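Local coordinates for protein MarR family transcriptional regulator (Peptoclostridium difficile, PDB 5ERI) that probably binds DNA as a dimeric transcription factor of the MarR family, with a winged helix-turn-helix domain in each subunit, at residues A96-K101 against L113-S119; T59-R63 against L75-V81; N44-Y48 against E129-S133. All blocks are in the same frame, centred on the assembly; numbering follows the deposited sequence.

From the N terminus, helix 29-47 supplies the first half of contact 3, which closes last, on helix 117-138, and so encloses the other two. Within that span contact 2 comes first: helix 57-66 meets helix 72-79 after a short excursion through strand 70-71. Contact 1 follows in series, pairing the two strands of the hairpin 99-115 and running on into the start of helix 117-138. Contacts 1 and 2 touch, Leu113 packing on Leu75 and Tyr98 and Ser119 on Leu61, so hairpin and helix pair share a core. Contact 3, centred about 17 Å from the centre of contact 2, ties helix 29-47 to helix 117-138 beside the second subunit.

Contact 1. Residues A96-K101 against L113-S119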
loop_
_atom_site.group_PDB
_atom_site.type_symbol
_atom_site.label_atom_id
_atom_site.label_comp_id
_atom_site.label_asym_id
_atom_site.label_seq_id
_atom_site.Cartn_x
_atom_site.Cartn_y
_atom_site.Cartn_z
ATOM N N ALA A 96 -20.124 -8.442 -8.053
ATOM C CA ALA A 96 -20.082 -7.521 -9.198
ATOM C C ALA A 96 -19.963 -8.248 -10.554
ATOM O O ALA A 96 -19.829 -7.565 -11.573
ATOM C CB ALA A 96 -18.940 -6.545 -9.040
ATOM N N GLY A 97 -19.965 -9.599 -10.580
ATOM C CA GLY A 97 -19.891 -10.353 -11.877
ATOM C C GLY A 97 -18.524 -10.373 -12.591
ATOM O O GLY A 97 -18.447 -10.512 -13.823
ATOM N N TYR A 98 -17.423 -10.231 -11.847
ATOM C CA TYR A 98 -16.118 -10.187 -12.513
ATOM C C TYR A 98 -15.444 -11.551 -12.402
ATOM O O TYR A 98 -14.587 -11.895 -13.190
ATOM C CB TYR A 98 -15.238 -9.101 -11.912
ATOM C CG TYR A 98 -15.545 -7.687 -12.285
ATOM C CD1 TYR A 98 -15.405 -7.274 -13.572
ATOM C CD2 TYR A 98 -15.836 -6.732 -11.316
ATOM C CE1 TYR A 98 -15.616 -5.964 -13.927
ATOM C CE2 TYR A 98 -16.060 -5.405 -11.652
ATOM C CZ TYR A 98 -15.936 -5.036 -12.980
ATOM O OH TYR A 98 -16.165 -3.765 -13.405
ATOM N N VAL A 99 -15.883 -12.353 -11.449
ATOM C CA VAL A 99 -15.210 -13.589 -11.139
ATOM C C VAL A 99 -16.217 -14.682 -10.867
ATOM O O VAL A 99 -17.255 -14.428 -10.301
ATOM C CB VAL A 99 -14.362 -13.399 -9.860
ATOM C CG1 VAL A 99 -13.883 -14.708 -9.281
ATOM C CG2 VAL A 99 -13.159 -12.531 -10.190
ATOM N N ASP A 100 -15.871 -15.910 -11.247
ATOM C CA ASP A 100 -16.624 -17.106 -10.851
ATOM C C ASP A 100 -15.709 -17.921 -9.977
ATOM O O ASP A 100 -14.523 -17.931 -10.202
ATOM C CB ASP A 100 -17.020 -17.943 -12.078
ATOM C CG ASP A 100 -18.082 -17.268 -12.943
ATOM O OD1 ASP A 100 -19.024 -16.618 -12.374
ATOM O OD2 ASP A 100 -17.963 -17.399 -14.187
ATOM N N LYS A 101 -16.245 -18.535 -8.933
ATOM C CA LYS A 101 -15.502 -19.506 -8.122
ATOM C C LYS A 101 -16.218 -20.844 -8.188
ATOM O O LYS A 101 -17.453 -20.897 -8.195
ATOM C CB LYS A 101 -15.326 -19.096 -6.666
ATOM C CG LYS A 101 -16.541 -19.155 -5.766
ATOM C CD LYS A 101 -16.141 -18.798 -4.320
ATOM C CE LYS A 101 -17.323 -18.838 -3.332
ATOM N NZ LYS A 101 -18.452 -17.858 -3.540
ATOM N N LEU A 113 -10.623 -19.891 -8.804
ATOM C CA LEU A 113 -11.134 -18.625 -9.337
ATOM C C LEU A 113 -10.861 -18.511 -10.789
ATOM O O LEU A 113 -9.743 -18.730 -11.220
ATOM C CB LEU A 113 -10.506 -17.400 -8.593
ATOM C CG LEU A 113 -10.476 -17.579 -7.060
ATOM C CD1 LEU A 113 -9.460 -16.679 -6.407
ATOM C CD2 LEU A 113 -11.871 -17.389 -6.500
ATOM N N THR A 114 -11.840 -17.990 -11.496
ATOM C CA THR A 114 -11.819 -17.836 -12.902
ATOM C C THR A 114 -12.436 -16.506 -13.274
ATOM O O THR A 114 -13.370 -16.058 -12.613
ATOM C CB THR A 114 -12.642 -19.020 -13.464
ATOM O OG1 THR A 114 -11.766 -19.819 -14.248
ATOM C CG2 THR A 114 -13.860 -18.604 -14.279
ATOM N N PRO A 115 -11.938 -15.866 -14.358
ATOM C CA PRO A 115 -12.540 -14.608 -14.789
ATOM C C PRO A 115 -13.787 -14.874 -15.613
ATOM O O PRO A 115 -13.824 -15.875 -16.348
ATOM C CB PRO A 115 -11.456 -13.999 -15.694
ATOM C CG PRO A 115 -10.751 -15.196 -16.320
ATOM C CD PRO A 115 -10.797 -16.243 -15.220
ATOM N N THR A 116 -14.758 -13.965 -15.526
ATOM C CA THR A 116 -15.930 -14.015 -16.359
ATOM C C THR A 116 -15.669 -13.227 -17.630
ATOM O O THR A 116 -14.685 -12.447 -17.688
ATOM C CB THR A 116 -17.126 -13.370 -15.658
ATOM O OG1 THR A 116 -16.841 -11.971 -15.398
ATOM C CG2 THR A 116 -17.424 -14.127 -14.379
ATOM N N ASP A 117 -16.576 -13.392 -18.611
ATOM C CA ASP A 117 -16.476 -12.745 -19.939
ATOM C C ASP A 117 -16.310 -11.217 -19.815
ATOM O O ASP A 117 -15.494 -10.601 -20.525
ATOM C CB ASP A 117 -17.711 -13.093 -20.820
ATOM C CG ASP A 117 -17.573 -14.455 -21.567
ATOM O OD1 ASP A 117 -16.506 -15.126 -21.441
ATOM O OD2 ASP A 117 -18.543 -14.841 -22.287
ATOM N N LYS A 118 -17.065 -10.652 -18.875
ATOM C CA LYS A 118 -17.038 -9.220 -18.550
ATOM C C LYS A 118 -15.626 -8.654 -18.215
ATOM O O LYS A 118 -15.147 -7.621 -18.774
ATOM C CB LYS A 118 -17.970 -8.993 -17.338
ATOM C CG LYS A 118 -18.003 -7.542 -16.860
ATOM C CD LYS A 118 -19.244 -7.265 -16.048
ATOM C CE LYS A 118 -18.970 -6.189 -15.029
ATOM N NZ LYS A 118 -19.960 -6.358 -13.947
ATOM N N SER A 119 -14.981 -9.344 -17.279
ATOM C CA SER A 119 -13.695 -8.928 -16.781
ATOM C C SER A 119 -12.561 -9.011 -17.860
ATOM O O SER A 119 -11.555 -8.294 -17.797
ATOM C CB SER A 119 -13.413 -9.683 -15.475
ATOM O OG SER A 119 -12.982 -10.982 -15.731
#
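The base of the wing hairpin, with the turn that leads from it into helix 117-138, forms this contact. Asp100 and Thr114 are its antiparallel hydrogen-bonded pair: Asp100 N reaches Thr114 O at 2.9 Å and Thr114 N reaches Asp100 O at 3.0 Å. Flanking them, Val99 with Pro115 and Lys101 with Leu113 are non-hydrogen-bonded pairs whose side chains leave on one face of the sheet, Val99 and Leu113 packing on the helices while the end of Lys101 leads away; Leu113 lies on Leu72 and Ile90. In the winged helix-turn-helix fold this hairpin follows the recognition helix, here probably 83-95, whose end is closed by a Schellman motif at Gly97. The exit carbonyls are then gripped from across the contact. Thr116 OG1, set between its backbone N and carbonyl carbon (chi1 62°), donates to Gly97 O at 2.7 Å, while Thr116 N bonds to Tyr98 O from above the carbonyl plane. Lys118 stretches out to place NZ 2.7 Å from Ala96 O and over a face of the Tyr98 ring, a cation-pi contact 4.4 Å from the centroid. Ser119 CB meets the edge of that ring, 3.7 Å from Tyr98 CD1, and Tyr98 OH bonds to Leu51 O.

Contact 2. Residues T59-R63 against L75-V81; sequences TFLTR and LSNMLKV
Thr59 begins the contact with its methyl, CG2, lying 3.8 Å from Leu79 CD2 as the two side chains pass in opposite directions. One residue on, the Phe60 ring turns its CD1 corner to two leucines of helix 72-79: Leu75 CD2 sits at the ring edge, 4.0 Å from Phe60 CD1, and Leu79 CD1 comes within 3.6 Å of the same ring carbon. Val81 CG2 adds a looser touch at the edge, and Thr86, Ala89 and Leu93 of helix 83-95 also pack on the ring. Arg63 closes the segment. Its CB rests 3.6 Å from Leu75 CD1, and a bend at chi2 (-44°) swings the guanidinium across Leu79, whose CD2 lies 3.6 Å above the centre of that flat group. Leu79 thus spreads its two methyls between an aromatic ring and a cation. Arg38 of the second subunit packs on Thr59 and Arg63 and hydrogen-bonds to Leu79 O, bringing the dimer partner against this pair. The segment axes stand at 114°, and helix 72-79 leads through a short turn at Lys80 into helix 83-95, the helix-turn-helix of the MarR fold, with helix 57-66 packed against the first of its two helices through Phe60 and Arg63.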
loop_
_atom_site.group_PDB
_atom_site.type_symbol
_atom_site.label_atom_id
_atom_site.label_comp_id
_atom_site.label_asym_id
_atom_site.label_seq_id
_atom_site.Cartn_x
_atom_site.Cartn_y
_atom_site.Cartn_z
ATOM N N THR A 59 -6.597 -5.188 -8.377
ATOM C CA THR A 59 -5.399 -5.995 -8.158
ATOM C C THR A 59 -5.722 -7.508 -8.149
ATOM O O THR A 59 -5.067 -8.298 -8.792
ATOM C CB THR A 59 -4.757 -5.553 -6.868
ATOM O OG1 THR A 59 -4.320 -4.208 -7.059
ATOM C CG2 THR A 59 -3.566 -6.400 -6.525
ATOM N N PHE A 60 -6.724 -7.885 -7.390
ATOM C CA PHE A 60 -7.183 -9.255 -7.358
ATOM C C PHE A 60 -7.662 -9.723 -8.713
ATOM O O PHE A 60 -7.350 -10.850 -9.163
ATOM C CB PHE A 60 -8.302 -9.435 -6.281
ATOM C CG PHE A 60 -7.818 -9.241 -4.836
ATOM C CD1 PHE A 60 -7.272 -10.301 -4.116
ATOM C CD2 PHE A 60 -7.938 -8.032 -4.209
ATOM C CE1 PHE A 60 -6.792 -10.143 -2.820
ATOM C CE2 PHE A 60 -7.501 -7.861 -2.876
ATOM C CZ PHE A 60 -6.881 -8.890 -2.190
ATOM N N LEU A 61 -8.422 -8.868 -9.376
ATOM C CA LEU A 61 -8.907 -9.208 -10.703
ATOM C C LEU A 61 -7.792 -9.507 -11.715
ATOM O O LEU A 61 -7.831 -10.532 -12.414
ATOM C CB LEU A 61 -9.820 -8.127 -11.199
ATOM C CG LEU A 61 -10.538 -8.393 -12.519
ATOM C CD1 LEU A 61 -11.146 -9.774 -12.433
ATOM C CD2 LEU A 61 -11.607 -7.326 -12.738
ATOM N N THR A 62 -6.781 -8.652 -11.797
ATOM C CA THR A 62 -5.695 -8.894 -12.759
ATOM C C THR A 62 -5.019 -10.210 -12.502
ATOM O O THR A 62 -4.666 -10.904 -13.452
ATOM C CB THR A 62 -4.605 -7.778 -12.780
ATOM O OG1 THR A 62 -3.944 -7.738 -11.533
ATOM C CG2 THR A 62 -5.192 -6.421 -12.976
ATOM N N ARG A 63 -4.777 -10.546 -11.231
ATOM C CA ARG A 63 -4.139 -11.826 -10.956
ATOM C C ARG A 63 -4.980 -13.027 -11.342
ATOM O O ARG A 63 -4.452 -14.080 -11.784
ATOM C CB ARG A 63 -3.754 -11.963 -9.511
ATOM C CG ARG A 63 -2.819 -10.912 -9.007
ATOM C CD ARG A 63 -1.657 -10.596 -9.952
ATOM N NE ARG A 63 -1.244 -9.231 -9.708
ATOM C CZ ARG A 63 -0.214 -8.882 -8.998
ATOM N NH1 ARG A 63 0.597 -9.813 -8.503
ATOM N NH2 ARG A 63 0.027 -7.581 -8.812
ATOM N N LEU A 75 -3.627 -17.193 -4.310
ATOM C CA LEU A 75 -3.839 -15.814 -4.620
ATOM C C LEU A 75 -3.374 -14.937 -3.423
ATOM O O LEU A 75 -2.711 -13.945 -3.647
ATOM C CB LEU A 75 -5.272 -15.562 -4.976
ATOM C CG LEU A 75 -5.615 -14.142 -5.359
ATOM C CD1 LEU A 75 -4.755 -13.669 -6.532
ATOM C CD2 LEU A 75 -7.080 -14.007 -5.732
ATOM N N SER A 76 -3.591 -15.378 -2.185
ATOM C CA SER A 76 -3.130 -14.662 -0.985
ATOM C C SER A 76 -1.628 -14.642 -0.869
ATOM O O SER A 76 -1.013 -13.629 -0.482
ATOM C CB SER A 76 -3.681 -15.290 0.291
ATOM O OG SER A 76 -5.093 -15.366 0.181
ATOM N N ASN A 77 -1.021 -15.745 -1.236
ATOM C CA ASN A 77 0.397 -15.847 -1.149
ATOM C C ASN A 77 1.069 -15.015 -2.236
ATOM O O ASN A 77 2.151 -14.519 -2.052
ATOM C CB ASN A 77 0.842 -17.311 -1.253
ATOM C CG ASN A 77 0.492 -18.147 0.002
ATOM O OD1 ASN A 77 0.429 -17.652 1.131
ATOM N ND2 ASN A 77 0.262 -19.425 -0.211
ATOM N N MET A 78 0.464 -14.951 -3.394
ATOM C CA MET A 78 0.969 -14.148 -4.496
ATOM C C MET A 78 0.920 -12.627 -4.160
ATOM O O MET A 78 1.842 -11.845 -4.489
ATOM C CB MET A 78 0.139 -14.454 -5.713
ATOM C CG MET A 78 0.424 -13.594 -6.924
ATOM S SD MET A 78 -0.181 -14.505 -8.318
ATOM C CE MET A 78 -1.090 -13.330 -9.163
ATOM N N LEU A 79 -0.107 -12.236 -3.447
ATOM C CA LEU A 79 -0.353 -10.839 -3.155
ATOM C C LEU A 79 0.133 -10.391 -1.812
ATOM O O LEU A 79 0.046 -9.197 -1.429
ATOM C CB LEU A 79 -1.834 -10.583 -3.301
ATOM C CG LEU A 79 -2.253 -10.577 -4.750
ATOM C CD1 LEU A 79 -3.744 -10.385 -4.826
ATOM C CD2 LEU A 79 -1.598 -9.462 -5.593
ATOM N N LYS A 80 0.686 -11.338 -1.101
ATOM C CA LYS A 80 1.185 -11.107 0.250
ATOM C C LYS A 80 0.178 -10.491 1.263
ATOM O O LYS A 80 0.458 -9.532 2.004
ATOM C CB LYS A 80 2.458 -10.294 0.183
ATOM C CG LYS A 80 3.418 -10.642 -0.939
ATOM C CD LYS A 80 3.909 -12.074 -0.965
ATOM C CE LYS A 80 4.800 -12.179 -2.196
ATOM N NZ LYS A 80 4.853 -13.506 -2.822
ATOM N N VAL A 81 -1.012 -11.017 1.245
ATOM C CA VAL A 81 -2.036 -10.653 2.200
ATOM C C VAL A 81 -2.574 -11.937 2.860
ATOM O O VAL A 81 -2.360 -13.032 2.322
ATOM C CB VAL A 81 -3.203 -9.965 1.514
ATOM C CG1 VAL A 81 -2.776 -8.647 0.919
ATOM C CG2 VAL A 81 -3.835 -10.835 0.419
#

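Contact 3. Residues N44-Y48 against E129-S133; sequences NDIKY and EENRS
Lys47 and Glu129 form a salt bridge between helix 29-47 and helix 117-138, Lys47 NZ standing 2.7 Å from Glu129 OE1. The ammonium comes to the anti side of that oxygen, 34° out of the carboxylate plane. Both side chains fold to meet: Lys47 bends at chi3 (-83°), and Glu129 bends at chi2 (-54°), which brings its carboxylate round against the lysine chain. The methylenes share in the approach, with Lys47 CD 3.3 Å from Glu129 OE1.

One turn further along the helix, Ser133 OG lies 3.4 Å from Lys47 NZ. This hydroxyl donates to Glu129 O at 2.8 Å, while Ser133 N bonds to the same carbonyl from the opposite face of its plane, so two donors from one residue grip a single oxygen, and the hydroxyl's bond holds the serine side chain in its rotation. Arg132 NH1 is 4.3 Å from Lys47 NZ, near enough that the like charges probably repel somewhat, though the guanidinium has a counterion in Glu163 of the second subunit.

Beyond the charges, Tyr48 adds a packing contact. Its hydroxyl reaches the aliphatic base of the glutamate, OH lying 3.3 Å from Glu129 CB, with the ring nearly perpendicular to the carboxylate. Phe58 stacks on the tyrosine ring. Asn44 only skirts the serine.

The nearest CA atoms of the two segments, those of Lys47 and Glu129, are 8.5 Å apart, and the gap is bridged mainly by side chains. Next to it, Glu130 forms a salt bridge to Arg31 of the second subunit and Leu30 of that subunit packs on Ser133. Glu129 probably offsets part of the positive charge that Lys47 and Arg132 bring together, leaving a largely electrostatic link beside the dimer interface.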
loop_
_atom_site.group_PDB
_atom_site.type_symbol
_atom_site.label_atom_id
_atom_site.label_comp_id
_atom_site.label_asym_id
_atom_site.label_seq_id
_atom_site.Cartn_x
_atom_site.Cartn_y
_atom_site.Cartn_z
ATOM N N ASN A 44 -5.753 5.300 -8.313
ATOM C CA ASN A 44 -6.494 4.148 -8.899
ATOM C C ASN A 44 -7.937 4.063 -8.396
ATOM O O ASN A 44 -8.828 3.647 -9.113
ATOM C CB ASN A 44 -5.774 2.815 -8.619
ATOM C CG ASN A 44 -4.563 2.645 -9.462
ATOM O OD1 ASN A 44 -4.480 3.222 -10.543
ATOM N ND2 ASN A 44 -3.579 1.901 -8.948
ATOM N N ASP A 45 -8.158 4.431 -7.143
ATOM C CA ASP A 45 -9.522 4.632 -6.628
ATOM C C ASP A 45 -10.361 5.630 -7.468
ATOM O O ASP A 45 -11.582 5.451 -7.536
ATOM C CB ASP A 45 -9.495 5.072 -5.135
ATOM C CG ASP A 45 -9.297 3.905 -4.150
ATOM O OD1 ASP A 45 -8.819 2.832 -4.538
ATOM O OD2 ASP A 45 -9.621 4.069 -2.970
ATOM N N ILE A 46 -9.739 6.641 -8.104
ATOM C CA ILE A 46 -10.477 7.604 -8.981
ATOM C C ILE A 46 -10.831 6.944 -10.316
ATOM O O ILE A 46 -11.963 6.998 -10.803
ATOM C CB ILE A 46 -9.681 8.935 -9.244
ATOM C CG1 ILE A 46 -9.169 9.607 -7.936
ATOM C CG2 ILE A 46 -10.493 9.942 -10.068
ATOM C CD1 ILE A 46 -10.189 9.843 -6.864
ATOM N N LYS A 47 -9.852 6.303 -10.917
ATOM C CA LYS A 47 -10.045 5.701 -12.244
ATOM C C LYS A 47 -11.029 4.530 -12.186
ATOM O O LYS A 47 -11.812 4.325 -13.086
ATOM C CB LYS A 47 -8.703 5.251 -12.804
ATOM C CG LYS A 47 -7.666 6.379 -12.850
ATOM C CD LYS A 47 -6.454 6.077 -13.736
ATOM C CE LYS A 47 -5.351 5.240 -13.064
ATOM N NZ LYS A 47 -4.124 5.047 -13.929
ATOM N N TYR A 48 -11.057 3.807 -11.082
ATOM C CA TYR A 48 -11.781 2.549 -11.065
ATOM C C TYR A 48 -13.063 2.640 -10.300
ATOM O O TYR A 48 -13.700 1.588 -10.077
ATOM C CB TYR A 48 -10.920 1.454 -10.459
ATOM C CG TYR A 48 -9.741 1.068 -11.286
ATOM C CD1 TYR A 48 -9.913 0.676 -12.606
ATOM C CD2 TYR A 48 -8.439 1.071 -10.741
ATOM C CE1 TYR A 48 -8.825 0.330 -13.379
ATOM C CE2 TYR A 48 -7.342 0.738 -11.506
ATOM C CZ TYR A 48 -7.528 0.356 -12.819
ATOM O OH TYR A 48 -6.401 -0.005 -13.556
ATOM N N GLU A 129 -4.012 1.116 -17.900
ATOM C CA GLU A 129 -3.882 2.083 -16.763
ATOM C C GLU A 129 -2.615 1.931 -15.981
ATOM O O GLU A 129 -1.995 2.931 -15.556
ATOM C CB GLU A 129 -5.089 2.032 -15.860
ATOM C CG GLU A 129 -6.307 2.757 -16.496
ATOM C CD GLU A 129 -6.044 4.234 -16.948
ATOM O OE1 GLU A 129 -5.025 4.864 -16.479
ATOM O OE2 GLU A 129 -6.860 4.767 -17.768
ATOM N N GLU A 130 -2.193 0.677 -15.826
ATOM C CA GLU A 130 -0.980 0.412 -15.075
ATOM C C GLU A 130 0.196 1.020 -15.883
ATOM O O GLU A 130 1.132 1.671 -15.339
ATOM C CB GLU A 130 -0.837 -1.137 -14.861
ATOM C CG GLU A 130 0.276 -1.582 -13.907
ATOM C CD GLU A 130 0.195 -3.061 -13.384
ATOM O OE1 GLU A 130 1.213 -3.444 -12.752
ATOM O OE2 GLU A 130 -0.818 -3.837 -13.572
ATOM N N ASN A 131 0.170 0.819 -17.200
ATOM C CA ASN A 131 1.286 1.342 -18.024
ATOM C C ASN A 131 1.279 2.870 -18.002
ATOM O O ASN A 131 2.325 3.481 -18.027
ATOM C CB ASN A 131 1.198 0.858 -19.449
ATOM C CG ASN A 131 1.608 -0.599 -19.604
ATOM O OD1 ASN A 131 2.454 -1.139 -18.867
ATOM N ND2 ASN A 131 1.041 -1.229 -20.615
ATOM N N ARG A 132 0.091 3.464 -17.924
ATOM C CA ARG A 132 0.022 4.905 -17.774
ATOM C C ARG A 132 0.622 5.376 -16.417
ATOM O O ARG A 132 1.360 6.417 -16.377
ATOM C CB ARG A 132 -1.425 5.357 -17.943
ATOM C CG ARG A 132 -1.518 6.865 -18.077
ATOM C CD ARG A 132 -2.469 7.460 -17.060
ATOM N NE ARG A 132 -2.454 8.913 -17.097
ATOM C CZ ARG A 132 -3.112 9.667 -16.229
ATOM N NH1 ARG A 132 -3.819 9.101 -15.258
ATOM N NH2 ARG A 132 -3.074 10.984 -16.327
ATOM N N SER A 133 0.361 4.603 -15.324
ATOM C CA SER A 133 0.902 4.983 -13.982
ATOM C C SER A 133 2.363 4.803 -13.973
ATOM O O SER A 133 3.099 5.549 -13.323
ATOM C CB SER A 133 0.277 4.183 -12.821
ATOM O OG SER A 133 -1.065 3.920 -13.107
#